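Local coordinates for protein of unknown function VPA0982 (Vibrio parahaemolyticus, PDB 2QIP) that is of unknown function but carries an NYN domain of the PIN-like superfamily, consistent with a role as an RNA nuclease, at residues A[15-20]-A[114-119]; A[23-28]-A[139-144]; A[50-55]-A[76-81]. All blocks are in the same frame, centred on the assembly; numbering follows the deposited sequence.

All three contacts draw on one parallel six-stranded sheet, ordered 76-79, 46-55, 10-17, 111-115, 135-140, 155-158. Contact 1 lies near the centre of the chain, with contact 2 centred about 10 Å away on one side and contact 3 centred about 12 Å away along the sheet in the other direction; the centres of contacts 2 and 3 are about 20 Å apart. Contacts 1 and 2 share helix 18-29. Along the chain their segments alternate, and contact 3 is nested inside the loops they close. The N-terminal strand thus holds the middle of the sheet while later strands are added on both sides, completing a single NYN domain.

Contact 1. Residues A[15-20]-A[114-119]; sequences LVDVQN and LVSGDG
The Asp17 carboxylate is met at OD2 from its anti side by Ser116 OG, which donates a 2.9 Å hydrogen bond from 17° out of the plane. Asp17 ends strand 10-17 and stands at the N-cap position of helix 18-29. The Asn20 amide is approached differently: Gly117 N comes from above the carbonyl plane to bond OD1 at 2.9 Å, a position off the lone pairs although the N-H itself points fairly straight at the oxygen. With CG anti to its backbone N (chi1 177°), Asn20 reaches from the first turn of its helix across to this loop. Ser116 serves twice, since OG also accepts from Asp118 N in an ST turn. A water bridges Asp17 OD2 (2.7 Å) and Asp118 OD2 (2.8 Å); the other oxygen of Asp118, OD1, accepts from Asp120 N. In PIN-like nucleases acids at this end of the sheet commonly hold metal ions, so a similar role is possible here.

Behind the polar groups the strands run parallel, Val115 N donating to Leu15 O and Asp17 N to Val115 O, each at 2.9 Å. The branched valines Val16 and Val115 lie side by side, CG2 to CG2. Helix 35-42 packs on this valine face and helix 95-105 covers Leu15 and Leu114; strands 46-55 and 135-140 flank the pair.

Contact 2. Residues A[23-28]-A[139-144]; sequences YTCREA and YGVPRL
Thr24 and Val141 interdigitate, each pointing past the other, which brings Val141 CG2 to 3.4 Å from Thr24 OG1. Leu144 passes Thr24 likewise, head to tail, its CB near the threonine methyl and its CD1 pushed against the helix backbone, 3.5 Å from Thr24 O. Threonine suits the place, meeting valine through its hydroxyl branch and leucine through its methyl. In the conformer given, one of two, the extended Glu27 chain lies at a slant across Leu144, CB and CG against CD1 and OE2 3.6 Å from CD2, with the carboxylate at the exposed margin.

A turn further along, Ala28 offers just a methyl group. Its CB rests 3.6 Å from Val141 CG1 and also touches Leu144 CD1, while the bent Arg143 chain runs alongside with CD at 3.8 Å. The same methyl lies at the edge of the Arg143 guanidinium, close to its plane. So small a residue lets helix 18-29, which follows the first strand, come close to the turn leaving the C-terminal end of strand 135-140. Cys25 adds SG against Val141 CG2, at 4.0 Å.

The Thr24 hydroxyl sits between its backbone N and carbonyl carbon (chi1 58°), which turns it back to donate to Asn20 O within the helix. It still accepts from a water at 2.8 Å, and that water takes the N-H of Val141 at 2.9 Å. Leu144 also packs on Arg86 of the second subunit. The chemistry is therefore mostly apolar: shape fit joins helix and turn, and one water joins Thr24 OG1 to Val141 N.

Contact 3. Residues A[50-55]-A[76-81]; sequences SAKAYA and EVMLKP. With EDO (1,2-ethanediol), chain B.
Strands 50-55 and 76-79 run parallel with a 32° twist between their axes, Lys52, Ala53, Tyr54 and Ala55 standing beside Glu76, Val77, Met78 and Leu79. They are the two strands of a beta-alpha-beta crossover whose connection is helix 61-73, and strand 76-79 forms an edge of the sheet within this chain. The backbone ladder starts with Glu76 N to Ala51 O at 2.8 Å and continues through Ala53 N, Met78 N and Ala55 N. It closes with Lys80 N to Ala55 O at 3.0 Å, the least straight bond of the series (139° at the hydrogen); Ala55 O also receives Trp94 NE1.

On one face, Met78, deposited as selenomethionine, lies next to Tyr54 and sets CG over one face of its ring, 4.1 Å from the centroid and 24° off the normal, a CH-pi contact displaced toward the rim. Having CG anti to its carbonyl carbon, the flexible chain then bends twice, and SE comes to lie 3.9 Å from Lys52 CD. Lys52 is extended and runs side by side with Glu76, its aliphatic part crossing Met78 at a slant. Here CE touches Glu76 OE1 at 3.4 Å, whereas NZ and OE1 are too far apart for a salt bridge. Tyr54 OH is hydrogen-bonded to Asp101 OD2, and its ring meets Trp94 edge-to-face.

The other face carries small and branched residues, Ala55 against Leu79 CD2 and Val77 CG1, with helix 61-73 packed on them; the small methyl of Ala55 packs on His67 of that helix. Further on, Lys80 NZ forms a salt bridge with Asp120 of the second subunit, and a 1,2-ethanediol, probably from the crystallisation liquor, donates O2 to Pro81 O at 2.7 Å.

Contact 1. Residues A[15-20]-A[114-119]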
# COMPACT_ATOMS: atom_id res chain seq x y z
N LEU A 15 -8.90 4.57 10.62
CA LEU A 15 -7.54 4.80 10.13
C LEU A 15 -7.53 6.17 9.47
O LEU A 15 -8.27 6.39 8.50
CB LEU A 15 -7.10 3.75 9.11
CG LEU A 15 -6.94 2.31 9.64
CD1 LEU A 15 -8.27 1.53 9.60
CD2 LEU A 15 -5.86 1.60 8.82
N VAL A 16 -6.71 7.08 10.00
CA VAL A 16 -6.59 8.43 9.44
C VAL A 16 -5.27 8.63 8.71
O VAL A 16 -4.20 8.46 9.29
CB VAL A 16 -6.73 9.52 10.53
CG1 VAL A 16 -6.75 10.90 9.87
CG2 VAL A 16 -8.01 9.32 11.34
N ASP A 17 -5.37 9.02 7.45
CA ASP A 17 -4.21 9.37 6.64
C ASP A 17 -3.97 10.86 6.94
O ASP A 17 -4.50 11.74 6.24
CB ASP A 17 -4.62 9.11 5.18
CG ASP A 17 -3.51 9.31 4.17
OD1 ASP A 17 -2.38 9.73 4.50
OD2 ASP A 17 -3.81 9.03 2.98
N VAL A 18 -3.21 11.14 8.01
CA VAL A 18 -3.07 12.52 8.51
C VAL A 18 -2.50 13.45 7.44
O VAL A 18 -2.98 14.57 7.32
CB VAL A 18 -2.20 12.55 9.80
CG1 VAL A 18 -1.82 13.98 10.20
CG2 VAL A 18 -2.92 11.82 10.96
N GLN A 19 -1.54 12.97 6.66
CA GLN A 19 -0.95 13.84 5.62
C GLN A 19 -1.99 14.21 4.55
O GLN A 19 -2.07 15.37 4.12
CB GLN A 19 0.26 13.17 4.96
CG GLN A 19 1.48 13.05 5.87
CD GLN A 19 2.12 14.41 6.20
OE1 GLN A 19 1.83 15.00 7.24
NE2 GLN A 19 2.99 14.90 5.31
N ASN A 20 -2.79 13.23 4.12
CA ASN A 20 -3.83 13.51 3.12
C ASN A 20 -4.87 14.51 3.64
O ASN A 20 -5.22 15.47 2.94
CB ASN A 20 -4.49 12.22 2.63
CG ASN A 20 -5.61 12.48 1.65
OD1 ASN A 20 -6.76 12.70 2.04
ND2 ASN A 20 -5.29 12.44 0.36
N LEU A 114 -12.09 4.88 6.92
CA LEU A 114 -10.85 5.34 6.32
C LEU A 114 -10.98 6.83 6.05
O LEU A 114 -11.90 7.25 5.35
CB LEU A 114 -10.58 4.60 5.00
CG LEU A 114 -9.37 5.07 4.21
CD1 LEU A 114 -8.05 4.84 4.95
CD2 LEU A 114 -9.38 4.34 2.87
N VAL A 115 -10.09 7.62 6.65
CA VAL A 115 -10.11 9.06 6.46
C VAL A 115 -8.97 9.41 5.50
O VAL A 115 -7.82 9.55 5.91
CB VAL A 115 -10.00 9.82 7.81
CG1 VAL A 115 -10.24 11.31 7.60
CG2 VAL A 115 -11.03 9.29 8.79
N SER A 116 -9.32 9.46 4.22
CA SER A 116 -8.38 9.76 3.15
C SER A 116 -9.17 9.94 1.88
O SER A 116 -10.20 9.25 1.69
CB SER A 116 -7.41 8.59 2.93
OG SER A 116 -6.49 8.90 1.88
N GLY A 117 -8.69 10.82 1.00
CA GLY A 117 -9.28 10.95 -0.32
C GLY A 117 -8.49 10.27 -1.43
O GLY A 117 -8.85 10.38 -2.60
N ASP A 118 -7.43 9.55 -1.07
CA ASP A 118 -6.52 8.93 -2.04
C ASP A 118 -7.17 7.73 -2.74
O ASP A 118 -7.46 6.70 -2.11
CB ASP A 118 -5.24 8.53 -1.28
CG ASP A 118 -4.15 7.93 -2.17
OD1 ASP A 118 -4.41 7.53 -3.33
OD2 ASP A 118 -3.00 7.83 -1.65
N GLY A 119 -7.42 7.87 -4.03
CA GLY A 119 -8.10 6.84 -4.79
C GLY A 119 -7.37 5.50 -4.83
O GLY A 119 -8.00 4.49 -5.13
O HOH W 1 -2.22 8.97 0.76

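Contact 2. Residues A[23-28]-A[139-144]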
# COMPACT_ATOMS: atom_id res chain seq x y z
N TYR A 23 -3.15 18.11 3.81
CA TYR A 23 -2.95 18.79 2.53
C TYR A 23 -4.25 19.07 1.80
O TYR A 23 -4.40 20.15 1.20
CB TYR A 23 -1.95 18.02 1.66
CG TYR A 23 -0.55 18.11 2.22
CD1 TYR A 23 0.12 19.34 2.31
CD2 TYR A 23 0.10 16.97 2.70
CE1 TYR A 23 1.41 19.43 2.84
CE2 TYR A 23 1.39 17.05 3.23
CZ TYR A 23 2.03 18.28 3.30
OH TYR A 23 3.30 18.36 3.83
N THR A 24 -5.20 18.14 1.85
CA THR A 24 -6.47 18.40 1.17
C THR A 24 -7.28 19.48 1.87
O THR A 24 -7.92 20.29 1.19
CB THR A 24 -7.33 17.10 0.98
OG1 THR A 24 -7.59 16.51 2.27
CG2 THR A 24 -6.62 16.12 0.07
N CYS A 25 -7.26 19.53 3.20
CA CYS A 25 -7.96 20.61 3.90
C CYS A 25 -7.28 21.96 3.65
O CYS A 25 -7.97 22.96 3.50
CB CYS A 25 -8.08 20.33 5.40
SG CYS A 25 -9.34 19.09 5.80
N ARG A 26 -5.95 21.97 3.60
CA ARG A 26 -5.23 23.22 3.27
C ARG A 26 -5.56 23.70 1.85
O ARG A 26 -5.81 24.90 1.63
CB ARG A 26 -3.72 23.05 3.44
CG ARG A 26 -3.19 22.84 4.87
CD ARG A 26 -3.83 23.72 5.95
NE ARG A 26 -3.58 25.14 5.74
CZ ARG A 26 -4.03 26.11 6.53
NH1 ARG A 26 -3.75 27.38 6.24
NH2 ARG A 26 -4.75 25.83 7.62
N GLU A 27 -5.56 22.78 0.89
CA GLU A 27 -5.79 23.15 -0.51
C GLU A 27 -7.23 23.60 -0.77
O GLU A 27 -7.46 24.61 -1.45
CB GLU A 27 -5.41 22.00 -1.46
CG GLU A 27 -5.66 22.29 -2.94
CD GLU A 27 -5.21 21.17 -3.86
OE1 GLU A 27 -4.45 20.28 -3.41
OE2 GLU A 27 -5.61 21.18 -5.05
N ALA A 28 -8.19 22.86 -0.23
CA ALA A 28 -9.60 23.18 -0.49
C ALA A 28 -10.15 24.33 0.34
O ALA A 28 -10.99 25.08 -0.13
CB ALA A 28 -10.45 21.95 -0.26
N TYR A 139 -14.15 9.05 4.71
CA TYR A 139 -14.27 10.50 4.91
C TYR A 139 -13.21 11.14 4.04
O TYR A 139 -12.03 10.75 4.13
CB TYR A 139 -13.98 10.89 6.37
CG TYR A 139 -15.09 10.63 7.35
CD1 TYR A 139 -15.73 11.70 8.01
CD2 TYR A 139 -15.49 9.32 7.67
CE1 TYR A 139 -16.74 11.48 8.94
CE2 TYR A 139 -16.49 9.10 8.59
CZ TYR A 139 -17.13 10.18 9.22
OH TYR A 139 -18.14 9.94 10.13
N GLY A 140 -13.60 12.12 3.23
CA GLY A 140 -12.65 12.79 2.35
C GLY A 140 -13.15 14.16 1.95
O GLY A 140 -14.35 14.41 1.97
N VAL A 141 -12.22 15.05 1.59
CA VAL A 141 -12.57 16.37 1.06
C VAL A 141 -13.14 16.13 -0.35
O VAL A 141 -12.41 15.66 -1.22
CB VAL A 141 -11.33 17.27 0.99
CG1 VAL A 141 -11.65 18.56 0.25
CG2 VAL A 141 -10.85 17.56 2.40
N PRO A 142 -14.45 16.40 -0.57
CA PRO A 142 -15.05 15.96 -1.84
C PRO A 142 -14.33 16.41 -3.10
O PRO A 142 -14.12 15.59 -4.01
CB PRO A 142 -16.47 16.51 -1.78
CG PRO A 142 -16.76 16.59 -0.33
CD PRO A 142 -15.46 17.03 0.31
N ARG A 143 -13.90 17.67 -3.15
CA ARG A 143 -13.31 18.20 -4.39
C ARG A 143 -11.90 17.62 -4.66
O ARG A 143 -11.32 17.83 -5.72
CB ARG A 143 -13.36 19.75 -4.42
CG ARG A 143 -12.41 20.44 -3.46
CD ARG A 143 -12.62 21.98 -3.41
NE ARG A 143 -13.61 22.41 -2.42
CZ ARG A 143 -14.86 22.79 -2.70
NH1 ARG A 143 -15.68 23.17 -1.73
NH2 ARG A 143 -15.29 22.79 -3.96
N LEU A 144 -11.38 16.85 -3.71
CA LEU A 144 -10.04 16.27 -3.84
C LEU A 144 -10.02 14.77 -3.60
O LEU A 144 -8.94 14.17 -3.54
CB LEU A 144 -9.05 16.99 -2.90
CG LEU A 144 -8.82 18.47 -3.26
CD1 LEU A 144 -8.05 19.20 -2.17
CD2 LEU A 144 -8.10 18.61 -4.61
O HOH W 2 -9.40 14.35 1.97

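Contact 3. Residues A[50-55]-A[76-81]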
# COMPACT_ATOMS: atom_id res chain seq x y z
N SER A 50 -10.32 -0.08 17.35
CA SER A 50 -9.00 0.43 17.01
C SER A 50 -9.16 1.80 16.40
O SER A 50 -10.13 2.04 15.65
CB SER A 50 -8.34 -0.52 15.98
OG SER A 50 -7.06 -0.06 15.58
N ALA A 51 -8.23 2.70 16.71
CA ALA A 51 -8.24 4.02 16.10
C ALA A 51 -6.80 4.49 15.98
O ALA A 51 -6.12 4.71 16.99
CB ALA A 51 -9.07 5.01 16.91
N LYS A 52 -6.35 4.62 14.74
CA LYS A 52 -4.97 4.96 14.47
C LYS A 52 -4.87 6.14 13.52
O LYS A 52 -5.63 6.23 12.56
CB LYS A 52 -4.23 3.73 13.91
CG LYS A 52 -3.93 2.72 14.98
CD LYS A 52 -3.22 1.48 14.47
CE LYS A 52 -2.95 0.56 15.68
NZ LYS A 52 -2.35 -0.76 15.31
N ALA A 53 -3.95 7.05 13.83
CA ALA A 53 -3.68 8.23 13.03
C ALA A 53 -2.27 8.10 12.50
O ALA A 53 -1.31 8.04 13.27
CB ALA A 53 -3.83 9.52 13.87
N TYR A 54 -2.14 8.04 11.17
CA TYR A 54 -0.86 7.75 10.52
C TYR A 54 -0.22 9.07 10.12
O TYR A 54 -0.68 9.76 9.20
CB TYR A 54 -1.12 6.86 9.29
CG TYR A 54 -1.66 5.51 9.72
CD1 TYR A 54 -0.79 4.44 9.88
CD2 TYR A 54 -3.01 5.32 10.00
CE1 TYR A 54 -1.25 3.19 10.31
CE2 TYR A 54 -3.49 4.07 10.44
CZ TYR A 54 -2.59 3.01 10.57
OH TYR A 54 -3.04 1.76 11.02
N ALA A 55 0.86 9.41 10.82
CA ALA A 55 1.47 10.74 10.72
C ALA A 55 2.97 10.63 10.48
O ALA A 55 3.53 9.53 10.44
CB ALA A 55 1.18 11.52 12.01
N GLU A 76 -4.25 6.10 18.63
CA GLU A 76 -2.84 5.70 18.67
C GLU A 76 -2.18 6.39 17.48
O GLU A 76 -2.63 6.24 16.34
CB GLU A 76 -2.65 4.18 18.58
CG GLU A 76 -1.16 3.83 18.54
CD GLU A 76 -0.80 2.34 18.60
OE1 GLU A 76 -1.70 1.49 18.73
OE2 GLU A 76 0.42 2.04 18.52
N VAL A 77 -1.15 7.20 17.73
CA VAL A 77 -0.47 7.90 16.67
C VAL A 77 0.65 7.02 16.14
O VAL A 77 1.53 6.59 16.90
CB VAL A 77 0.05 9.28 17.13
CG1 VAL A 77 0.97 9.88 16.09
CG2 VAL A 77 -1.14 10.23 17.43
N MSE A 78 0.56 6.72 14.84
CA MSE A 78 1.53 5.86 14.17
C MSE A 78 2.46 6.76 13.39
O MSE A 78 2.07 7.34 12.38
CB MSE A 78 0.81 4.90 13.21
CG MSE A 78 -0.32 4.10 13.87
SE MSE A 78 0.36 2.86 15.19
CE MSE A 78 1.25 1.67 13.94
N LEU A 79 3.71 6.90 13.85
CA LEU A 79 4.68 7.75 13.14
C LEU A 79 5.45 6.91 12.13
O LEU A 79 5.86 5.78 12.43
CB LEU A 79 5.64 8.38 14.15
CG LEU A 79 4.94 9.24 15.20
CD1 LEU A 79 5.88 9.77 16.34
CD2 LEU A 79 4.18 10.41 14.53
N LYS A 80 5.63 7.45 10.93
CA LYS A 80 6.25 6.67 9.87
C LYS A 80 7.71 6.34 10.21
O LYS A 80 8.47 7.24 10.58
CB LYS A 80 6.15 7.38 8.53
CG LYS A 80 6.51 6.45 7.40
CD LYS A 80 6.26 7.03 6.05
CE LYS A 80 6.52 5.97 4.98
NZ LYS A 80 6.50 6.58 3.64
N PRO A 81 8.09 5.05 10.10
CA PRO A 81 9.51 4.74 10.29
C PRO A 81 10.36 5.43 9.24
O PRO A 81 9.94 5.61 8.10
CB PRO A 81 9.57 3.23 10.06
CG PRO A 81 8.14 2.73 10.21
CD PRO A 81 7.27 3.85 9.82
C1 EDO B . 11.12 9.43 6.10
O1 EDO B . 12.34 8.75 6.42
C2 EDO B . 9.95 8.72 6.77
O2 EDO B . 9.90 7.43 6.17